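Local atomic coordinates of RimK domain protein ATP-grasp (Sphaerobacter thermophilus, PDB entry 5I47), a protein that probably binds ATP and may catalyse ATP-dependent ligation of glutamate to an acceptor, as RimK-type members of the ATP-grasp family do. Residues Gly126-Leu131 and Gln170-Ala175; Leu40-Ala45 and Ala66-Leu71; Arg15-Leu20 and Val255-Leu260. All coordinates share one frame; numbering follows the deposited sequence.

In the fold
The three contacts lie well apart and none touches another. Contact 1 pairs two strands in an antiparallel sheet of the ATP-grasp part, whereas contact 2 packs a strand on a helix of the LysX-like part, on the opposite side of the chain's centre; their centres are about 37 Å apart. Contact 3 joins the two parts, linking segments 15-20 and 255-260 and closing a loop in which both others are nested. Its centre is about 31 Å from contact 1's and 26 Å from contact 2's, with nearest atoms about 18 and 12 Å apart. In ATP-grasp enzymes the nucleotide sits between two antiparallel sheets; contact 1 lies in what is probably one of those sheets.

Contact 1: Gly126-Leu131 and Gln170-Ala175; sequences GYPVVL and QQFIPA
V130 and F172 meet because V130 CG1 is anti to its carbonyl carbon (chi1 -71°) while F172 CG is anti to its backbone N (chi1 -172°), which lays the ring across the valine. V130 CG1 comes to 3.5 Å from F172 CD1, the two side chains crossing at about a right angle. The other branch serves a different partner: V130 CG2 packs 3.8 Å from Q170 CB, with both side chains side by side on one face of the sheet. P128 approaches near the other ortho carbon of the ring, its CG 3.7 Å from F172 CB.

The backbones form an antiparallel ladder. V130 and Q170 are a hydrogen-bonded pair, with V130 N 2.8 Å from Q170 O and Q170 N 3.0 Å from V130 O; both donors lie in the carbonyl plane. F172 N also reaches P128 O at 3.3 Å, but from 44° above that plane. Between these bonds V129 and Q171 form a non-hydrogen-bonded pair whose side chains diverge. A cis peptide precedes P128, where the chain enters the strand.

The extended Q170 side chain is held at both ends of its amide, OE1 by K132 and NE2 by T109. In the four-stranded antiparallel sheet of the RimK-like ATP-grasp domain (109-112, 167-171, 129-133, 143-145), L144 of strand 143-145 touches V130 and F172, while I122 of helix 115-125 packs on V129.

Contact 2: Leu40-Ala45 and Ala66-Leu71; sequences LALSPA and AVLAAL
L71, whose CB lies 3.9 Å from L42 CD2, shares a hydroxyl with A70: OG of S74, at the end of helix 63-74, lies against two carbonyls of the preceding turn, A70 O and L71 O, which share its hydrogen bonding. On the N-terminal side of the residue, L71 N bonds to V67 O at 3.0 Å, an ordinary helical bond.

Across the contact everything is apolar. L42 CD2 is the methyl that does most of the touching: besides L71 CB it meets L68 CD1 at 3.8 Å, and thus settles between two leucines three residues apart on the helix. L42 crosses L68 at about a right angle and L71 at a slant. L68 gets there through its first torsion: its CB leaves the helix at an angle to the strand, but CG is anti to the backbone N (chi1 175°), and the chain then turns at chi2 (61°) to bring CD1 nearer. The same methyl also meets L40 CD1, at 4.2 Å and again at about a right angle, so L68 CD1 bridges L40 and L42. At the other end L71 CD2 comes only loosely to P44 CA, 4.5 Å away. Segment 40-45 therefore sets L40, just before the strand, and L42, within it, on one side of helix 63-74.

This buried packing belongs to the LysX-like preATP-grasp domain, a Rossmann-like region, and is plain strand-on-helix structure. P47 adds to this core by touching both L42 and L71, while A49 touches L40. Helix 83-90 packs against A66, A69 and A70. A41 and L42 pair in an antiparallel ladder with a strand of the second subunit, which carries the sheet across the dimer interface, and F113 of that subunit packs on L68.

Contact 3: Arg15-Leu20 and Val255-Leu260; sequences RVEERL and VDFRSL
E17 lies over one face of the F257 ring, its CG 3.5 Å from the ring centroid and 9° off the normal, a CH-pi contact; E17 CB also sits 3.5 Å from F257 CZ. A bend at chi2 (88°) carries the carboxylate past the ring, to which it stands steeply. E17 OE2 lies 3.1 Å from R258 N, at the start of helix 258-262.

OE1 lies by two arginines. R15 NH1 forms a salt bridge with E17 OE1 at 3.0 Å, while R258 presents a guanidinium face to it, its NH2 3.5 Å from E17 OE1, so that bridge rests on charge alone. R15 NH1 and R258 NH2, both donors, are 3.0 Å apart and not bonded to each other; E17 OE1 probably offsets their like charges. R15 NH2 makes a weak in-plane bond to V255 O at 3.5 Å. Replacing F257 with an alanine would probably leave the E17 methylenes without their ring and the carboxylate freer to turn away from the arginines.

Further out, E18 positions R15 and completes the R15, E17, E18, R258 salt-bridge network: its OE1 takes the backbone N of R15 on its anti lone pair and forms a salt bridge with R15 NE from well out of the guanidinium plane, by charge alone. R58 forms a salt bridge with E18 OE2, bonds to V255 O and touches F257.

The contact joins the start of helix 16-27, in the LysX-like part, to the turn that follows strand 246-253 in the ATP-grasp part. A268 of helix 267-275 packs on both L20 and F257.

Contact 1: Gly126-Leu131 and Gln170-Ala175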
loop_
_atom_site.group_PDB
_atom_site.type_symbol
_atom_site.label_atom_id
_atom_site.label_comp_id
_atom_site.label_asym_id
_atom_site.label_seq_id
_atom_site.Cartn_x
_atom_site.Cartn_y
_atom_site.Cartn_z
ATOM N N GLY B 126 -22.157 -1.221 16.703
ATOM C CA GLY B 126 -22.671 -2.169 17.670
ATOM C C GLY B 126 -22.063 -3.542 17.481
ATOM O O GLY B 126 -21.772 -3.942 16.350
ATOM N N TYR B 127 -21.866 -4.274 18.574
ATOM C CA TYR B 127 -21.281 -5.614 18.519
ATOM C C TYR B 127 -22.192 -6.617 17.807
ATOM O O TYR B 127 -23.415 -6.492 17.870
ATOM C CB TYR B 127 -20.972 -6.107 19.928
ATOM C CG TYR B 127 -19.924 -5.293 20.641
ATOM C CD1 TYR B 127 -18.573 -5.506 20.400
ATOM C CD2 TYR B 127 -20.284 -4.315 21.558
ATOM C CE1 TYR B 127 -17.608 -4.763 21.051
ATOM C CE2 TYR B 127 -19.325 -3.567 22.218
ATOM C CZ TYR B 127 -17.989 -3.799 21.964
ATOM O OH TYR B 127 -17.030 -3.054 22.611
ATOM N N PRO B 128 -21.600 -7.621 17.130
ATOM C CA PRO B 128 -20.155 -7.813 16.981
ATOM C C PRO B 128 -19.591 -7.095 15.760
ATOM O O PRO B 128 -20.351 -6.660 14.892
ATOM C CB PRO B 128 -20.029 -9.328 16.827
ATOM C CG PRO B 128 -21.265 -9.698 16.069
ATOM C CD PRO B 128 -22.354 -8.741 16.533
ATOM N N VAL B 129 -18.264 -6.967 15.709
ATOM C CA VAL B 129 -17.550 -6.378 14.581
ATOM C C VAL B 129 -16.267 -7.168 14.361
ATOM O O VAL B 129 -15.871 -7.998 15.182
ATOM C CB VAL B 129 -17.224 -4.884 14.801
ATOM C CG1 VAL B 129 -18.494 -4.065 14.946
ATOM C CG2 VAL B 129 -16.330 -4.710 16.019
ATOM N N VAL B 130 -15.610 -6.901 13.235
ATOM C CA VAL B 130 -14.302 -7.468 12.927
ATOM C C VAL B 130 -13.329 -6.331 12.642
ATOM O O VAL B 130 -13.700 -5.320 12.037
ATOM C CB VAL B 130 -14.357 -8.447 11.735
ATOM C CG1 VAL B 130 -15.065 -9.724 12.130
ATOM C CG2 VAL B 130 -15.052 -7.806 10.548
ATOM N N LEU B 131 -12.091 -6.493 13.098
ATOM C CA LEU B 131 -11.014 -5.557 12.806
ATOM C C LEU B 131 -10.183 -6.104 11.657
ATOM O O LEU B 131 -9.701 -7.239 11.718
ATOM C CB LEU B 131 -10.118 -5.323 14.025
ATOM C CG LEU B 131 -10.723 -4.735 15.300
ATOM C CD1 LEU B 131 -9.617 -4.385 16.274
ATOM C CD2 LEU B 131 -11.568 -3.519 14.993
ATOM N N GLN B 170 -15.615 -3.307 10.953
ATOM C CA GLN B 170 -16.639 -3.773 10.028
ATOM C C GLN B 170 -17.663 -4.618 10.768
ATOM O O GLN B 170 -17.298 -5.480 11.575
ATOM C CB GLN B 170 -16.017 -4.582 8.885
ATOM C CG GLN B 170 -16.990 -4.930 7.774
ATOM C CD GLN B 170 -16.322 -5.637 6.612
ATOM O OE1 GLN B 170 -15.909 -6.790 6.728
ATOM N NE2 GLN B 170 -16.202 -4.943 5.485
ATOM N N GLN B 171 -18.940 -4.369 10.485
ATOM C CA GLN B 171 -20.005 -5.146 11.101
ATOM C C GLN B 171 -19.863 -6.620 10.746
ATOM O O GLN B 171 -19.495 -6.977 9.623
ATOM C CB GLN B 171 -21.368 -4.620 10.652
ATOM C CG GLN B 171 -22.550 -5.436 11.147
ATOM C CD GLN B 171 -23.866 -4.704 10.977
ATOM O OE1 GLN B 171 -24.547 -4.847 9.960
ATOM N NE2 GLN B 171 -24.229 -3.909 11.977
ATOM N N PHE B 172 -20.143 -7.480 11.721
ATOM C CA PHE B 172 -20.063 -8.921 11.534
ATOM C C PHE B 172 -21.440 -9.471 11.193
ATOM O O PHE B 172 -22.408 -9.234 11.923
ATOM C CB PHE B 172 -19.519 -9.612 12.784
ATOM C CG PHE B 172 -19.241 -11.072 12.587
ATOM C CD1 PHE B 172 -18.125 -11.485 11.879
ATOM C CD2 PHE B 172 -20.097 -12.032 13.099
ATOM C CE1 PHE B 172 -17.862 -12.828 11.689
ATOM C CE2 PHE B 172 -19.839 -13.380 12.913
ATOM C CZ PHE B 172 -18.719 -13.776 12.206
ATOM N N ILE B 173 -21.521 -10.200 10.086
ATOM C CA ILE B 173 -22.766 -10.832 9.658
ATOM C C ILE B 173 -22.589 -12.342 9.763
ATOM O O ILE B 173 -22.010 -12.956 8.857
ATOM C CB ILE B 173 -23.147 -10.402 8.235
ATOM C CG1 ILE B 173 -22.989 -8.886 8.080
ATOM C CG2 ILE B 173 -24.571 -10.835 7.915
ATOM C CD1 ILE B 173 -23.300 -8.376 6.693
ATOM N N PRO B 174 -23.056 -12.978 10.837
ATOM C CA PRO B 174 -22.788 -14.412 11.014
ATOM C C PRO B 174 -23.568 -15.260 10.021
ATOM O O PRO B 174 -24.720 -14.965 9.690
ATOM C CB PRO B 174 -23.237 -14.682 12.457
ATOM C CG PRO B 174 -24.278 -13.650 12.713
ATOM C CD PRO B 174 -23.850 -12.424 11.952
ATOM N N ALA B 175 -22.924 -16.322 9.546
ATOM C CA ALA B 175 -23.507 -17.215 8.558
ATOM C C ALA B 175 -23.632 -18.616 9.137
ATOM O O ALA B 175 -22.764 -19.066 9.892
ATOM C CB ALA B 175 -22.666 -17.247 7.278
#

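Contact 2: Leu40-Ala45 and Ala66-Leu71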
loop_
_atom_site.group_PDB
_atom_site.type_symbol
_atom_site.label_atom_id
_atom_site.label_comp_id
_atom_site.label_asym_id
_atom_site.label_seq_id
_atom_site.Cartn_x
_atom_site.Cartn_y
_atom_site.Cartn_z
ATOM N N LEU B 40 13.874 -13.682 -6.038
ATOM C CA LEU B 40 13.733 -12.661 -7.071
ATOM C C LEU B 40 14.286 -11.335 -6.556
ATOM O O LEU B 40 13.724 -10.735 -5.634
ATOM C CB LEU B 40 12.273 -12.522 -7.495
ATOM C CG LEU B 40 11.711 -13.661 -8.346
ATOM C CD1 LEU B 40 10.247 -13.425 -8.657
ATOM C CD2 LEU B 40 12.508 -13.796 -9.629
ATOM N N ALA B 41 15.388 -10.886 -7.152
ATOM C CA ALA B 41 15.963 -9.562 -6.915
ATOM C C ALA B 41 15.852 -8.789 -8.227
ATOM O O ALA B 41 16.737 -8.863 -9.084
ATOM C CB ALA B 41 17.409 -9.655 -6.432
ATOM N N LEU B 42 14.762 -8.041 -8.377
ATOM C CA LEU B 42 14.431 -7.375 -9.628
ATOM C C LEU B 42 15.087 -6.004 -9.724
ATOM O O LEU B 42 15.228 -5.286 -8.729
ATOM C CB LEU B 42 12.915 -7.231 -9.777
ATOM C CG LEU B 42 12.148 -8.375 -10.441
ATOM C CD1 LEU B 42 12.439 -9.711 -9.780
ATOM C CD2 LEU B 42 10.652 -8.088 -10.421
ATOM N N SER B 43 15.479 -5.642 -10.946
ATOM C CA SER B 43 16.058 -4.339 -11.228
ATOM C C SER B 43 14.979 -3.404 -11.749
ATOM O O SER B 43 14.316 -3.737 -12.742
ATOM C CB SER B 43 17.182 -4.466 -12.250
ATOM O OG SER B 43 17.421 -3.228 -12.901
ATOM N N PRO B 44 14.768 -2.240 -11.132
ATOM C CA PRO B 44 13.690 -1.351 -11.596
ATOM C C PRO B 44 13.872 -0.860 -13.020
ATOM O O PRO B 44 12.876 -0.618 -13.714
ATOM C CB PRO B 44 13.742 -0.189 -10.595
ATOM C CG PRO B 44 14.415 -0.756 -9.392
ATOM C CD PRO B 44 15.415 -1.737 -9.911
ATOM N N ALA B 45 15.115 -0.700 -13.479
ATOM C CA ALA B 45 15.343 -0.212 -14.836
ATOM C C ALA B 45 14.909 -1.230 -15.885
ATOM O O ALA B 45 14.466 -0.843 -16.972
ATOM C CB ALA B 45 16.815 0.151 -15.026
ATOM N N ALA B 66 1.405 -7.383 -5.389
ATOM C CA ALA B 66 0.959 -6.371 -6.341
ATOM C C ALA B 66 2.142 -5.575 -6.872
ATOM O O ALA B 66 2.188 -5.243 -8.061
ATOM C CB ALA B 66 -0.066 -5.444 -5.693
ATOM N N VAL B 67 3.111 -5.272 -6.003
ATOM C CA VAL B 67 4.360 -4.650 -6.445
ATOM C C VAL B 67 5.078 -5.552 -7.440
ATOM O O VAL B 67 5.632 -5.081 -8.441
ATOM C CB VAL B 67 5.253 -4.325 -5.230
ATOM C CG1 VAL B 67 6.689 -4.077 -5.669
ATOM C CG2 VAL B 67 4.713 -3.119 -4.476
ATOM N N LEU B 68 5.077 -6.864 -7.180
ATOM C CA LEU B 68 5.753 -7.803 -8.070
ATOM C C LEU B 68 5.044 -7.899 -9.415
ATOM O O LEU B 68 5.699 -7.961 -10.464
ATOM C CB LEU B 68 5.841 -9.179 -7.409
ATOM C CG LEU B 68 6.409 -10.319 -8.260
ATOM C CD1 LEU B 68 7.835 -10.013 -8.686
ATOM C CD2 LEU B 68 6.341 -11.634 -7.505
ATOM N N ALA B 69 3.707 -7.916 -9.403
ATOM C CA ALA B 69 2.953 -7.966 -10.652
ATOM C C ALA B 69 3.162 -6.703 -11.478
ATOM O O ALA B 69 3.189 -6.758 -12.713
ATOM C CB ALA B 69 1.469 -8.170 -10.359
ATOM N N ALA B 70 3.307 -5.553 -10.817
ATOM C CA ALA B 70 3.495 -4.305 -11.552
ATOM C C ALA B 70 4.894 -4.220 -12.141
ATOM O O ALA B 70 5.072 -3.747 -13.270
ATOM C CB ALA B 70 3.224 -3.109 -10.639
ATOM N N LEU B 71 5.901 -4.664 -11.389
ATOM C CA LEU B 71 7.269 -4.657 -11.895
ATOM C C LEU B 71 7.410 -5.585 -13.091
ATOM O O LEU B 71 7.923 -5.190 -14.144
ATOM C CB LEU B 71 8.238 -5.063 -10.782
ATOM C CG LEU B 71 8.676 -3.959 -9.828
ATOM C CD1 LEU B 71 9.264 -4.554 -8.565
ATOM C CD2 LEU B 71 9.682 -3.054 -10.522
#

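Contact 3: Arg15-Leu20 and Val255-Leu260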
loop_
_atom_site.group_PDB
_atom_site.type_symbol
_atom_site.label_atom_id
_atom_site.label_comp_id
_atom_site.label_asym_id
_atom_site.label_seq_id
_atom_site.Cartn_x
_atom_site.Cartn_y
_atom_site.Cartn_z
ATOM N N ARG B 15 2.084 -27.516 -5.137
ATOM C CA ARG B 15 1.058 -28.313 -4.492
ATOM C C ARG B 15 0.137 -28.891 -5.568
ATOM O O ARG B 15 0.472 -28.875 -6.763
ATOM C CB ARG B 15 0.309 -27.462 -3.467
ATOM C CG ARG B 15 1.146 -26.997 -2.290
ATOM C CD ARG B 15 0.398 -25.937 -1.499
ATOM N NE ARG B 15 -0.152 -24.904 -2.378
ATOM C CZ ARG B 15 -1.450 -24.736 -2.628
ATOM N NH1 ARG B 15 -2.349 -25.526 -2.057
ATOM N NH2 ARG B 15 -1.848 -23.771 -3.446
ATOM N N VAL B 16 -1.030 -29.385 -5.145
ATOM C CA VAL B 16 -1.946 -30.057 -6.067
ATOM C C VAL B 16 -2.400 -29.101 -7.165
ATOM O O VAL B 16 -2.407 -29.449 -8.351
ATOM C CB VAL B 16 -3.141 -30.647 -5.299
ATOM C CG1 VAL B 16 -4.273 -30.988 -6.253
ATOM C CG2 VAL B 16 -2.714 -31.889 -4.532
ATOM N N GLU B 17 -2.790 -27.880 -6.788
ATOM C CA GLU B 17 -3.237 -26.913 -7.788
ATOM C C GLU B 17 -2.123 -26.583 -8.774
ATOM O O GLU B 17 -2.375 -26.406 -9.971
ATOM C CB GLU B 17 -3.745 -25.643 -7.106
ATOM C CG GLU B 17 -5.071 -25.806 -6.371
ATOM C CD GLU B 17 -4.893 -26.257 -4.932
ATOM O OE1 GLU B 17 -3.747 -26.582 -4.546
ATOM O OE2 GLU B 17 -5.899 -26.277 -4.187
ATOM N N GLU B 18 -0.878 -26.517 -8.292
ATOM C CA GLU B 18 0.233 -26.145 -9.163
ATOM C C GLU B 18 0.517 -27.220 -10.207
ATOM O O GLU B 18 0.834 -26.903 -11.359
ATOM C CB GLU B 18 1.481 -25.853 -8.331
ATOM C CG GLU B 18 1.542 -24.435 -7.773
ATOM C CD GLU B 18 0.481 -24.171 -6.722
ATOM O OE1 GLU B 18 0.443 -24.908 -5.715
ATOM O OE2 GLU B 18 -0.326 -23.233 -6.908
ATOM N N ARG B 19 0.404 -28.496 -9.837
ATOM C CA ARG B 19 0.673 -29.544 -10.815
ATOM C C ARG B 19 -0.462 -29.696 -11.822
ATOM O O ARG B 19 -0.205 -30.000 -12.992
ATOM C CB ARG B 19 0.950 -30.876 -10.110
ATOM C CG ARG B 19 -0.202 -31.424 -9.294
ATOM C CD ARG B 19 0.291 -32.464 -8.304
ATOM N NE ARG B 19 1.503 -32.008 -7.629
ATOM C CZ ARG B 19 1.831 -32.325 -6.382
ATOM N NH1 ARG B 19 1.031 -33.098 -5.657
ATOM N NH2 ARG B 19 2.958 -31.862 -5.853
ATOM N N LEU B 20 -1.713 -29.487 -11.394
ATOM C CA LEU B 20 -2.825 -29.438 -12.339
ATOM C C LEU B 20 -2.600 -28.364 -13.393
ATOM O O LEU B 20 -2.889 -28.572 -14.579
ATOM C CB LEU B 20 -4.139 -29.178 -11.602
ATOM C CG LEU B 20 -4.653 -30.261 -10.659
ATOM C CD1 LEU B 20 -5.940 -29.810 -9.981
ATOM C CD2 LEU B 20 -4.866 -31.556 -11.421
ATOM N N VAL B 255 -6.226 -19.412 -4.715
ATOM C CA VAL B 255 -5.136 -20.291 -4.303
ATOM C C VAL B 255 -5.598 -21.737 -4.211
ATOM O O VAL B 255 -4.919 -22.648 -4.690
ATOM C CB VAL B 255 -4.542 -19.804 -2.965
ATOM C CG1 VAL B 255 -3.502 -20.784 -2.461
ATOM C CG2 VAL B 255 -3.929 -18.419 -3.125
ATOM N N ASP B 256 -6.760 -21.968 -3.603
ATOM C CA ASP B 256 -7.314 -23.307 -3.434
ATOM C C ASP B 256 -8.460 -23.498 -4.421
ATOM O O ASP B 256 -9.554 -22.961 -4.220
ATOM C CB ASP B 256 -7.806 -23.522 -2.003
ATOM C CG ASP B 256 -6.881 -22.920 -0.969
ATOM O OD1 ASP B 256 -5.649 -23.106 -1.084
ATOM O OD2 ASP B 256 -7.388 -22.253 -0.041
ATOM N N PHE B 257 -8.214 -24.258 -5.487
ATOM C CA PHE B 257 -9.291 -24.776 -6.322
ATOM C C PHE B 257 -9.246 -26.299 -6.371
ATOM O O PHE B 257 -9.637 -26.916 -7.365
ATOM C CB PHE B 257 -9.261 -24.166 -7.725
ATOM C CG PHE B 257 -7.960 -24.340 -8.459
ATOM C CD1 PHE B 257 -7.755 -25.431 -9.289
ATOM C CD2 PHE B 257 -6.962 -23.385 -8.361
ATOM C CE1 PHE B 257 -6.570 -25.579 -9.985
ATOM C CE2 PHE B 257 -5.772 -23.528 -9.051
ATOM C CZ PHE B 257 -5.577 -24.625 -9.865
ATOM N N ARG B 258 -8.777 -26.906 -5.277
ATOM C CA ARG B 258 -8.707 -28.361 -5.171
ATOM C C ARG B 258 -10.097 -28.983 -5.200
ATOM O O ARG B 258 -10.380 -29.871 -6.012
ATOM C CB ARG B 258 -7.984 -28.737 -3.877
ATOM C CG ARG B 258 -7.075 -29.944 -3.958
ATOM C CD ARG B 258 -6.481 -30.242 -2.589
ATOM N NE ARG B 258 -5.841 -29.068 -2.002
ATOM C CZ ARG B 258 -4.533 -28.945 -1.799
ATOM N NH1 ARG B 258 -3.712 -29.933 -2.123
ATOM N NH2 ARG B 258 -4.045 -27.839 -1.258
ATOM N N SER B 259 -10.980 -28.521 -4.308
ATOM C CA SER B 259 -12.311 -29.107 -4.189
ATOM C C SER B 259 -13.102 -28.972 -5.483
ATOM O O SER B 259 -13.788 -29.913 -5.900
ATOM C CB SER B 259 -13.063 -28.447 -3.033
ATOM O OG SER B 259 -14.438 -28.793 -3.052
ATOM N N LEU B 260 -13.022 -27.808 -6.133
ATOM C CA LEU B 260 -13.811 -27.590 -7.341
ATOM C C LEU B 260 -13.304 -28.446 -8.496
ATOM O O LEU B 260 -14.101 -28.968 -9.281
ATOM C CB LEU B 260 -13.801 -26.108 -7.714
ATOM C CG LEU B 260 -14.877 -25.683 -8.714
ATOM C CD1 LEU B 260 -16.264 -26.000 -8.172
ATOM C CD2 LEU B 260 -14.758 -24.203 -9.052
#